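Local coordinates for CELL WALL surface anchor family protein (Streptococcus pneumoniae, PDB 2X9Z), which probably serves as the repeating backbone subunit of the pneumococcal pilus, a cell-surface fibre involved in adhesion, at residues A[3-8]-A[251-256]; A[13-18]-A[37-42]. The protein carries 1 engineered substitution. All blocks are in the same frame, centred on the assembly; numbering follows the deposited sequence.

Overall arrangement
Both contacts involve the same edge of the antiparallel sheet, where strand 4-9 is outermost and strand 33-42 lies next to it. Their centres lie about 7 Å apart. Interaction 1 closes the longer loop: it brings residues 251-256, near the C-terminus, against the outermost strand 4-9. Interaction 2 is nested inside that loop in sequence and lays residues 13-18 over strand 33-42. The two contacts touch directly. Asp6 OD2 probably accepts a hydrogen bond from Asn14 N, and Lys4 O pairs with Lys41 N within the sheet. Strand 4-9 therefore joins the sheet to the late chain segment, while the loop that follows it folds back onto the strand next to it.

Interaction 1 (A[3-8]-A[251-256]); sequences PKIDKD and LDPTEP
Lys7 packs against Pro253 and Pro256 at the edge of a pilin beta-sheet, and its far end forms an intramolecular isopeptide bond. Residues 251-256 run beside strand 4-9 in nearly the same direction, 12° apart, but are not themselves a strand. Lys7 CB lies 4.1 Å from Pro253 CG. The next carbon, Lys7 CG, is 4.0 Å from Pro256 CD. Lys7 CD also touches that proline carbon as the lysine crosses the ring at about a right angle. The chain is extended, with CG anti to the backbone N (chi1 179°), and this carries CE and NZ away from the prolines. NZ is covalently linked to CG of Asn132 on strand 130-139 and also hydrogen-bonds to Asp55 OD1. Such internal cross-links between strands are characteristic of Gram-positive pilins.

Toward the start of the strand the contact is mostly apolar. Ile5 CG2 sits 3.6 Å from Leu251 CB and 3.9 Å from Pro253 CD. It thus touches both residues with one methyl. Leu251 CD1 reaches further back, to 3.9 Å from Pro3 CG and 3.5 Å from Pro3 O.

Polar links pass through water and Lys22. Water 1 donates to Ile5 O and Asp6 OD1 and accepts from Thr254 N at 3.2 Å. Lys22 NZ makes a salt bridge with Asp6 OD1 and hydrogen bonds with Lys7 O and Thr254 OG1. The amide of Lys7 has no hydrogen-bond partner in the model; Pro253 CB packs 3.8 Å from this buried Lys7 N.

Interaction 2 (A[13-18]-A[37-42]); sequences ANPDTP and EIVTKI
The backbone of residues 13-18 curls over one face of strand 37-42 and comes nearest where Ala13 CA is 6.2 Å from Val39 CA. Glu37, Val39 and Lys41 point their side chains to this face. Ile38 and Thr40 alternate to the other face, where both contact Ile5.

Glu37 supplies the polar link. Ala13 N donates to Glu37 OE1 at 2.9 Å, with an N-H...O angle of 150°. The N-H meets the anti side of the carboxylate, 24° out of its plane. Glu37 CG lies between the backbone N and the carbonyl carbon (chi1 66°), and the extended chain beyond it brings OE1 up to the loop. Glu37 OE2 accepts from Gly11 N, so the two oxygens of one carboxylate hold two loop amides.

Val39 fills the middle with both methyls. Its CG2 meets Ala13 CB at 3.7 Å. Its CG1 meets Pro15 CD at the same distance, 3.7 Å. The Pro15 ring crosses the valine at about a right angle and brings Pro15 CG to 3.4 Å from Val39 O. Pro15 CG also lies 3.9 Å from Lys41 CG. The lysine chain bends at its CB-CG bond and then runs straight, and its NZ hydrogen-bonds to Thr111 OG1 on strand 110-120.

After Pro15 the loop leaves strand 33-42, and Pro18 packs against Asp6. Thr17 N donates to Asn14 OD1 at 3.0 Å from above the carbonyl plane. This is an Asx motif, here in a loop that folds back across the pilin beta-sheet.

Interaction 1 (A[3-8]-A[251-256])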
ATOM      1  N   PRO A   3       4.321 -12.748   9.262  1.00 13.15           N
ATOM      2  CA  PRO A   3       3.116 -12.905   8.445  1.00 12.09           C
ATOM      3  C   PRO A   3       3.499 -12.908   6.964  1.00 13.52           C
ATOM      4  O   PRO A   3       4.600 -12.472   6.615  1.00 14.47           O
ATOM      5  CB  PRO A   3       2.280 -11.675   8.813  1.00 12.35           C
ATOM      6  CG  PRO A   3       3.254 -10.651   9.310  1.00 13.05           C
ATOM      7  CD  PRO A   3       4.473 -11.388   9.811  1.00 12.95           C
ATOM      8  N   LYS A   4       2.615 -13.424   6.117  1.00 13.35           N
ATOM      9  CA  LYS A   4       2.856 -13.480   4.676  1.00 13.23           C
ATOM     10  C   LYS A   4       1.659 -12.894   3.956  1.00 12.51           C
ATOM     11  O   LYS A   4       0.547 -12.948   4.467  1.00 13.43           O
ATOM     12  CB  LYS A   4       3.071 -14.926   4.229  1.00 17.34           C
ATOM     13  CG  LYS A   4       4.285 -15.597   4.867  1.00 23.12           C
ATOM     14  CD  LYS A   4       4.520 -16.991   4.296  1.00 30.99           C
ATOM     15  CE  LYS A   4       3.329 -17.900   4.532  1.00 37.29           C
ATOM     16  NZ  LYS A   4       3.108 -18.188   5.973  1.00 40.48           N
ATOM     17  N   ILE A   5       1.880 -12.339   2.770  1.00 10.80           N
ATOM     18  CA  ILE A   5       0.802 -11.678   2.042  1.00 11.07           C
ATOM     19  C   ILE A   5       0.932 -11.850   0.539  1.00 10.21           C
ATOM     20  O   ILE A   5       2.034 -12.007   0.020  1.00 12.36           O
ATOM     21  CB  ILE A   5       0.756 -10.167   2.381  1.00 11.56           C
ATOM     22  CG1 ILE A   5      -0.522  -9.511   1.855  1.00 11.04           C
ATOM     23  CG2 ILE A   5       1.999  -9.458   1.860  1.00 12.25           C
ATOM     24  CD1 ILE A   5      -0.777  -8.154   2.465  1.00 12.23           C
ATOM     25  N   ASP A   6      -0.204 -11.838  -0.144  1.00 10.02           N
ATOM     26  CA  ASP A   6      -0.203 -11.780  -1.591  1.00 10.81           C
ATOM     27  C   ASP A   6      -1.411 -10.974  -2.047  1.00 10.74           C
ATOM     28  O   ASP A   6      -2.438 -10.924  -1.357  1.00 11.62           O
ATOM     29  CB  ASP A   6      -0.251 -13.180  -2.192  1.00 12.44           C
ATOM     30  CG  ASP A   6      -0.015 -13.174  -3.696  1.00 14.38           C
ATOM     31  OD1 ASP A   6       0.771 -12.329  -4.189  1.00 16.14           O
ATOM     32  OD2 ASP A   6      -0.619 -14.016  -4.391  1.00 17.14           O
ATOM     33  N   LYS A   7      -1.272 -10.328  -3.197  1.00 11.05           N
ATOM     34  CA  LYS A   7      -2.372  -9.614  -3.807  1.00 11.91           C
ATOM     35  C   LYS A   7      -2.508 -10.052  -5.253  1.00 11.00           C
ATOM     36  O   LYS A   7      -1.519 -10.133  -5.980  1.00 12.56           O
ATOM     37  CB  LYS A   7      -2.134  -8.113  -3.762  1.00 13.45           C
ATOM     38  CG  LYS A   7      -3.253  -7.367  -4.422  1.00 16.31           C
ATOM     39  CD  LYS A   7      -3.009  -5.902  -4.494  1.00 19.03           C
ATOM     40  CE  LYS A   7      -4.251  -5.267  -5.051  1.00 21.72           C
ATOM     41  NZ  LYS A   7      -4.239  -3.830  -4.803  1.00 24.85           N
ATOM     42  N   ASP A   8      -3.734 -10.325  -5.681  1.00 11.27           N
ATOM     43  CA  ASP A   8      -3.955 -10.706  -7.070  1.00 10.42           C
ATOM     44  C   ASP A   8      -5.428 -10.534  -7.414  1.00 10.33           C
ATOM     45  O   ASP A   8      -6.220 -10.057  -6.599  1.00 11.94           O
ATOM     46  CB  ASP A   8      -3.509 -12.163  -7.286  1.00 12.84           C
ATOM     47  CG  ASP A   8      -2.970 -12.425  -8.690  1.00 14.23           C
ATOM     48  OD1 ASP A   8      -3.389 -11.747  -9.654  1.00 14.13           O
ATOM     49  OD2 ASP A   8      -2.113 -13.325  -8.825  1.00 14.95           O
ATOM     50  N   LEU A 251       4.724  -5.547   5.305  1.00 11.08           N
ATOM     51  CA  LEU A 251       4.673  -6.413   4.130  1.00 11.67           C
ATOM     52  C   LEU A 251       4.203  -5.613   2.925  1.00 12.35           C
ATOM     53  O   LEU A 251       3.379  -4.708   3.047  1.00 12.95           O
ATOM     54  CB  LEU A 251       3.716  -7.582   4.354  1.00 12.15           C
ATOM     55  CG  LEU A 251       3.880  -8.406   5.632  1.00 14.19           C
ATOM     56  CD1 LEU A 251       2.967  -9.610   5.556  1.00 15.34           C
ATOM     57  CD2 LEU A 251       5.327  -8.836   5.808  1.00 16.06           C
ATOM     58  N   ASP A 252       4.717  -5.975   1.757  1.00 12.32           N
ATOM     59  CA  ASP A 252       4.453  -5.264   0.518  1.00 15.55           C
ATOM     60  C   ASP A 252       4.372  -6.323  -0.585  1.00 15.37           C
ATOM     61  O   ASP A 252       5.395  -6.741  -1.118  1.00 15.74           O
ATOM     62  CB  ASP A 252       5.622  -4.300   0.272  1.00 18.25           C
ATOM     63  CG  ASP A 252       5.365  -3.310  -0.853  1.00 23.21           C
ATOM     64  OD1 ASP A 252       4.244  -3.270  -1.404  1.00 22.32           O
ATOM     65  OD2 ASP A 252       6.310  -2.562  -1.185  1.00 28.22           O
ATOM     66  N   PRO A 253       3.158  -6.797  -0.901  1.00 15.24           N
ATOM     67  CA  PRO A 253       2.988  -7.894  -1.861  1.00 14.45           C
ATOM     68  C   PRO A 253       3.344  -7.480  -3.286  1.00 16.75           C
ATOM     69  O   PRO A 253       3.273  -6.302  -3.642  1.00 17.60           O
ATOM     70  CB  PRO A 253       1.485  -8.200  -1.782  1.00 16.08           C
ATOM     71  CG  PRO A 253       0.867  -6.938  -1.306  1.00 17.52           C
ATOM     72  CD  PRO A 253       1.867  -6.303  -0.389  1.00 17.01           C
ATOM     73  N   THR A 254       3.727  -8.451  -4.104  1.00 17.50           N
ATOM     74  CA  THR A 254       3.842  -8.200  -5.534  1.00 17.54           C
ATOM     75  C   THR A 254       2.448  -7.886  -6.064  1.00 15.69           C
ATOM     76  O   THR A 254       1.446  -8.346  -5.508  1.00 15.96           O
ATOM     77  CB  THR A 254       4.464  -9.384  -6.293  1.00 19.83           C
ATOM     78  OG1 THR A 254       3.731 -10.578  -5.998  1.00 19.25           O
ATOM     79  CG2 THR A 254       5.928  -9.564  -5.890  1.00 20.49           C
ATOM     80  N   GLU A 255       2.397  -7.096  -7.129  1.00 15.28           N
ATOM     81  CA  GLU A 255       1.175  -6.434  -7.552  1.00 15.48           C
ATOM     82  C   GLU A 255       0.737  -6.912  -8.935  1.00 15.15           C
ATOM     83  O   GLU A 255       1.556  -7.067  -9.840  1.00 16.88           O
ATOM     84  CB  GLU A 255       1.400  -4.913  -7.547  1.00 16.10           C
ATOM     85  CG  GLU A 255       1.959  -4.388  -6.207  1.00 16.26           C
ATOM     86  CD  GLU A 255       2.558  -2.977  -6.279  1.00 18.18           C
ATOM     87  OE1 GLU A 255       2.861  -2.403  -5.206  1.00 18.90           O
ATOM     88  OE2 GLU A 255       2.725  -2.433  -7.391  1.00 20.53           O
ATOM     89  N   PRO A 256      -0.563  -7.163  -9.101  1.00 14.96           N
ATOM     90  CA  PRO A 256      -1.103  -7.526 -10.413  1.00 14.29           C
ATOM     91  C   PRO A 256      -1.247  -6.281 -11.269  1.00 14.37           C
ATOM     92  O   PRO A 256      -1.216  -5.167 -10.749  1.00 15.20           O
ATOM     93  CB  PRO A 256      -2.486  -8.084 -10.061  1.00 14.53           C
ATOM     94  CG  PRO A 256      -2.899  -7.275  -8.870  1.00 16.35           C
ATOM     95  CD  PRO A 256      -1.621  -7.007  -8.087  1.00 14.85           C
TER
HETATM   96  O   HOH W   1       3.105 -11.238  -2.726  1.00 22.93           O

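Interaction 2 (A[13-18]-A[37-42])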
ATOM      1  N   ALA A  13      -4.853 -15.127  -5.522  1.00 14.32           N
ATOM      2  CA  ALA A  13      -3.887 -14.760  -4.488  1.00 14.09           C
ATOM      3  C   ALA A  13      -3.467 -15.976  -3.667  1.00 16.26           C
ATOM      4  O   ALA A  13      -4.293 -16.812  -3.311  1.00 17.73           O
ATOM      5  CB  ALA A  13      -4.447 -13.677  -3.586  1.00 15.29           C
ATOM      6  N   ASN A  14      -2.176 -16.058  -3.368  1.00 15.62           N
ATOM      7  CA  ASN A  14      -1.614 -17.211  -2.682  1.00 17.66           C
ATOM      8  C   ASN A  14      -0.264 -16.833  -2.082  1.00 16.76           C
ATOM      9  O   ASN A  14       0.744 -16.817  -2.785  1.00 18.67           O
ATOM     10  CB  ASN A  14      -1.466 -18.367  -3.677  1.00 20.60           C
ATOM     11  CG  ASN A  14      -1.049 -19.667  -3.015  1.00 24.92           C
ATOM     12  OD1 ASN A  14      -0.358 -19.670  -1.996  1.00 26.48           O
ATOM     13  ND2 ASN A  14      -1.454 -20.785  -3.612  1.00 27.62           N
ATOM     14  N   PRO A  15      -0.239 -16.520  -0.775  1.00 17.30           N
ATOM     15  CA  PRO A  15       1.004 -16.046  -0.151  1.00 20.59           C
ATOM     16  C   PRO A  15       2.124 -17.074  -0.181  1.00 26.21           C
ATOM     17  O   PRO A  15       3.289 -16.686  -0.224  1.00 30.61           O
ATOM     18  CB  PRO A  15       0.594 -15.786   1.298  1.00 19.68           C
ATOM     19  CG  PRO A  15      -0.866 -15.543   1.242  1.00 20.13           C
ATOM     20  CD  PRO A  15      -1.388 -16.427   0.145  1.00 18.77           C
ATOM     21  N   ASP A  16       1.777 -18.356  -0.144  1.00 26.14           N
ATOM     22  CA  ASP A  16       2.782 -19.416  -0.159  1.00 30.65           C
ATOM     23  C   ASP A  16       3.376 -19.588  -1.552  1.00 31.66           C
ATOM     24  O   ASP A  16       4.571 -19.844  -1.703  1.00 35.27           O
ATOM     25  CB  ASP A  16       2.177 -20.738   0.317  1.00 34.06           C
ATOM     26  CG  ASP A  16       1.815 -20.720   1.792  1.00 39.73           C
ATOM     27  OD1 ASP A  16       2.590 -20.146   2.586  1.00 41.93           O
ATOM     28  OD2 ASP A  16       0.762 -21.285   2.160  1.00 42.02           O
ATOM     29  N   THR A  17       2.530 -19.440  -2.568  1.00 29.39           N
ATOM     30  CA  THR A  17       2.941 -19.636  -3.949  1.00 29.85           C
ATOM     31  C   THR A  17       2.287 -18.587  -4.833  1.00 27.10           C
ATOM     32  O   THR A  17       1.249 -18.845  -5.445  1.00 27.46           O
ATOM     33  CB  THR A  17       2.535 -21.033  -4.452  1.00 33.27           C
ATOM     34  OG1 THR A  17       2.983 -22.026  -3.520  1.00 36.07           O
ATOM     35  CG2 THR A  17       3.139 -21.307  -5.826  1.00 33.89           C
ATOM     36  N   PRO A  18       2.883 -17.389  -4.894  1.00 25.17           N
ATOM     37  CA  PRO A  18       2.284 -16.331  -5.713  1.00 23.24           C
ATOM     38  C   PRO A  18       2.206 -16.739  -7.185  1.00 19.78           C
ATOM     39  O   PRO A  18       3.000 -17.559  -7.655  1.00 20.81           O
ATOM     40  CB  PRO A  18       3.240 -15.151  -5.516  1.00 25.92           C
ATOM     41  CG  PRO A  18       3.908 -15.418  -4.208  1.00 27.52           C
ATOM     42  CD  PRO A  18       4.047 -16.911  -4.130  1.00 26.31           C
ATOM     43  N   GLU A  37      -8.286  -9.462  -4.690  1.00 10.84           N
ATOM     44  CA  GLU A  37      -8.223 -10.018  -3.350  1.00 11.91           C
ATOM     45  C   GLU A  37      -6.824  -9.870  -2.760  1.00 11.81           C
ATOM     46  O   GLU A  37      -5.810  -9.934  -3.474  1.00 14.38           O
ATOM     47  CB  GLU A  37      -8.662 -11.480  -3.344  1.00 14.95           C
ATOM     48  CG  GLU A  37      -7.743 -12.401  -4.108  1.00 15.68           C
ATOM     49  CD  GLU A  37      -8.273 -13.819  -4.179  1.00 18.44           C
ATOM     50  OE1 GLU A  37      -7.455 -14.751  -4.262  1.00 19.43           O
ATOM     51  OE2 GLU A  37      -9.509 -14.000  -4.159  1.00 19.63           O
ATOM     52  N   ILE A  38      -6.785  -9.652  -1.450  1.00 10.67           N
ATOM     53  CA  ILE A  38      -5.549  -9.586  -0.689  1.00 11.17           C
ATOM     54  C   ILE A  38      -5.661 -10.688   0.359  1.00 11.26           C
ATOM     55  O   ILE A  38      -6.622 -10.717   1.132  1.00 11.87           O
ATOM     56  CB  ILE A  38      -5.415  -8.226   0.034  1.00 11.54           C
ATOM     57  CG1 ILE A  38      -5.525  -7.057  -0.955  1.00 12.47           C
ATOM     58  CG2 ILE A  38      -4.124  -8.171   0.843  1.00 13.27           C
ATOM     59  CD1 ILE A  38      -5.779  -5.743  -0.270  1.00 14.51           C
ATOM     60  N   VAL A  39      -4.698 -11.605   0.369  1.00 10.57           N
ATOM     61  CA  VAL A  39      -4.715 -12.721   1.302  1.00 10.24           C
ATOM     62  C   VAL A  39      -3.492 -12.629   2.212  1.00  9.89           C
ATOM     63  O   VAL A  39      -2.361 -12.493   1.723  1.00 11.23           O
ATOM     64  CB  VAL A  39      -4.717 -14.077   0.560  1.00 11.50           C
ATOM     65  CG1 VAL A  39      -4.562 -15.221   1.539  1.00 12.29           C
ATOM     66  CG2 VAL A  39      -5.993 -14.232  -0.273  1.00 13.33           C
ATOM     67  N   THR A  40      -3.726 -12.677   3.523  1.00 10.41           N
ATOM     68  CA  THR A  40      -2.659 -12.532   4.509  1.00 10.62           C
ATOM     69  C   THR A  40      -2.692 -13.698   5.483  1.00 10.95           C
ATOM     70  O   THR A  40      -3.755 -14.070   5.983  1.00 13.18           O
ATOM     71  CB  THR A  40      -2.809 -11.207   5.295  1.00 11.10           C
ATOM     72  OG1 THR A  40      -2.946 -10.129   4.364  1.00 11.95           O
ATOM     73  CG2 THR A  40      -1.592 -10.958   6.176  1.00 12.19           C
ATOM     74  N   LYS A  41      -1.526 -14.282   5.732  1.00 11.71           N
ATOM     75  CA  LYS A  41      -1.392 -15.364   6.690  1.00 12.68           C
ATOM     76  C   LYS A  41      -0.745 -14.821   7.953  1.00 11.89           C
ATOM     77  O   LYS A  41       0.375 -14.316   7.915  1.00 14.43           O
ATOM     78  CB  LYS A  41      -0.506 -16.475   6.123  1.00 14.91           C
ATOM     79  CG  LYS A  41      -0.985 -17.061   4.818  1.00 18.92           C
ATOM     80  CD  LYS A  41      -2.179 -17.966   5.005  1.00 22.42           C
ATOM     81  CE  LYS A  41      -2.560 -18.623   3.684  1.00 24.97           C
ATOM     82  NZ  LYS A  41      -3.750 -19.514   3.817  1.00 25.72           N
ATOM     83  N   ILE A  42      -1.455 -14.932   9.066  1.00 12.94           N
ATOM     84  CA  ILE A  42      -0.950 -14.479  10.351  1.00 13.49           C
ATOM     85  C   ILE A  42      -0.538 -15.707  11.152  1.00 13.01           C
ATOM     86  O   ILE A  42      -1.304 -16.662  11.262  1.00 12.88           O
ATOM     87  CB  ILE A  42      -2.026 -13.652  11.085  1.00 14.39           C
ATOM     88  CG1 ILE A  42      -2.288 -12.358  10.297  1.00 19.16           C
ATOM     89  CG2 ILE A  42      -1.627 -13.361  12.540  1.00 14.76           C
ATOM     90  CD1 ILE A  42      -3.335 -11.468  10.891  1.00 21.74           C
TER
HETATM   91  O   HOH W   2      -7.004 -17.150  -3.710  1.00 31.16           O